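Local coordinates for uncharacterized protein MG027 (Mycoplasma genitalium, PDB 1Q8C) that is of unknown function but structurally resembles NusB proteins, an all-helical family associated with RNA binding and transcription antitermination, at residues A[58-63]-A[110-115]. Numbering follows the deposited sequence.
Sequences KLIVKA and LSEQKA. With NA (sodium ion), chain K.
The flat carboxylate of Glu-112 lies beyond the hydrocarbon contact between its own CB and CG and Ile-60. Its OE2 forms a salt bridge with Arg-18, and OE1 is hydrogen-bonded to Thr-118; these two partners fix the buried acid and probably favour its charged form. Ile-60 runs alongside the extended Glu-112 chain, the two pointing the same way, with CD1 of Ile-60 4.1 Å from CG of Glu-112. With Ile-60 CG1 beside its backbone N (chi1 -66°), the other branch, CG2, reaches Ser-111 CB at 3.7 Å. The serine hydroxyl, OG, is instead tied to the carbonyl of Leu-107 in its own helix.

Small residues bring the backbones together. Ala-115 CB sits 3.5 Å from Leu-59 O, while Ala-63 CB comes equally close to Ser-111 O. The two methyls also meet, Ala-63 CB to Ala-115 CB at 4.0 Å. At the exposed margin, Leu-59 CD1 rests on Ala-115 and Lys-114 CG on the Ala-63 methyl.

The segment axes approach to 7.9 Å at a steep 108°: a close, alanine-lined crossing of helices 55-81 and 100-116 within the all-helical, NusB-like fold.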
# COMPACT_ATOMS: atom_id res chain seq x y z
N LYS A 58 2.81 12.48 -0.09
CA LYS A 58 2.94 12.77 -1.52
C LYS A 58 4.11 12.03 -2.13
O LYS A 58 4.09 11.72 -3.33
CB LYS A 58 3.15 14.29 -1.73
CG LYS A 58 1.85 15.13 -1.60
CD LYS A 58 2.13 16.64 -1.38
CE LYS A 58 0.86 17.41 -1.06
NZ LYS A 58 1.03 18.92 -1.01
N LEU A 59 5.13 11.73 -1.33
CA LEU A 59 6.28 10.98 -1.86
C LEU A 59 5.90 9.49 -2.00
O LEU A 59 6.36 8.84 -2.92
CB LEU A 59 7.51 11.13 -0.96
CG LEU A 59 8.91 11.60 -1.42
CD1 LEU A 59 9.96 10.55 -1.03
CD2 LEU A 59 9.04 12.02 -2.92
N ILE A 60 5.06 8.98 -1.11
CA ILE A 60 4.55 7.60 -1.21
C ILE A 60 3.70 7.45 -2.48
O ILE A 60 3.84 6.49 -3.22
CB ILE A 60 3.71 7.20 0.07
CG1 ILE A 60 4.61 7.16 1.30
CG2 ILE A 60 3.01 5.82 -0.11
CD1 ILE A 60 3.88 7.04 2.65
N VAL A 61 2.81 8.41 -2.71
CA VAL A 61 1.90 8.37 -3.85
C VAL A 61 2.65 8.53 -5.17
O VAL A 61 2.24 8.02 -6.20
CB VAL A 61 0.84 9.47 -3.70
CG1 VAL A 61 0.08 9.72 -5.03
CG2 VAL A 61 -0.09 9.09 -2.55
N LYS A 62 3.77 9.23 -5.12
CA LYS A 62 4.62 9.41 -6.26
C LYS A 62 5.31 8.07 -6.62
O LYS A 62 5.36 7.70 -7.78
CB LYS A 62 5.64 10.55 -5.99
CG LYS A 62 6.79 10.68 -7.01
CD LYS A 62 7.40 12.10 -7.05
CE LYS A 62 8.06 12.42 -8.41
NZ LYS A 62 9.46 11.91 -8.57
N ALA A 63 5.83 7.37 -5.62
CA ALA A 63 6.45 6.07 -5.83
C ALA A 63 5.41 5.07 -6.37
O ALA A 63 5.69 4.30 -7.29
CB ALA A 63 7.06 5.58 -4.54
N LEU A 110 4.59 -1.26 -0.20
CA LEU A 110 5.57 -1.30 -1.28
C LEU A 110 5.98 0.11 -1.68
O LEU A 110 7.15 0.39 -1.90
CB LEU A 110 4.98 -1.98 -2.52
CG LEU A 110 4.61 -3.46 -2.40
CD1 LEU A 110 3.95 -4.00 -3.65
CD2 LEU A 110 5.86 -4.23 -2.13
N SER A 111 4.99 0.99 -1.78
CA SER A 111 5.22 2.37 -2.20
C SER A 111 6.03 3.09 -1.16
O SER A 111 6.89 3.88 -1.51
CB SER A 111 3.89 3.11 -2.42
OG SER A 111 3.09 2.44 -3.38
N GLU A 112 5.78 2.77 0.11
CA GLU A 112 6.42 3.46 1.21
C GLU A 112 7.84 2.98 1.40
O GLU A 112 8.73 3.76 1.72
CB GLU A 112 5.63 3.29 2.53
CG GLU A 112 6.39 3.92 3.69
CD GLU A 112 5.68 3.90 5.04
OE1 GLU A 112 6.36 4.27 6.02
OE2 GLU A 112 4.48 3.53 5.12
N GLN A 113 8.07 1.69 1.25
CA GLN A 113 9.42 1.20 1.38
C GLN A 113 10.28 1.79 0.28
O GLN A 113 11.45 2.07 0.49
CB GLN A 113 9.49 -0.31 1.34
CG GLN A 113 10.89 -0.79 1.62
CD GLN A 113 10.97 -2.25 1.99
OE1 GLN A 113 11.32 -2.58 3.11
NE2 GLN A 113 10.67 -3.12 1.05
N LYS A 114 9.68 1.97 -0.89
CA LYS A 114 10.35 2.56 -2.03
C LYS A 114 10.67 4.05 -1.79
O LYS A 114 11.77 4.50 -2.05
CB LYS A 114 9.47 2.42 -3.29
CG LYS A 114 10.04 3.06 -4.56
CD LYS A 114 11.22 2.26 -5.09
CE LYS A 114 11.15 2.08 -6.59
NZ LYS A 114 10.41 0.83 -7.00
N ALA A 115 9.70 4.81 -1.29
CA ALA A 115 9.89 6.26 -1.13
C ALA A 115 10.74 6.63 0.09
O ALA A 115 11.61 7.50 0.04
CB ALA A 115 8.53 6.91 -1.03
NA NA K . 2.51 12.86 -5.28
O HOH W 1 0.74 14.58 -5.02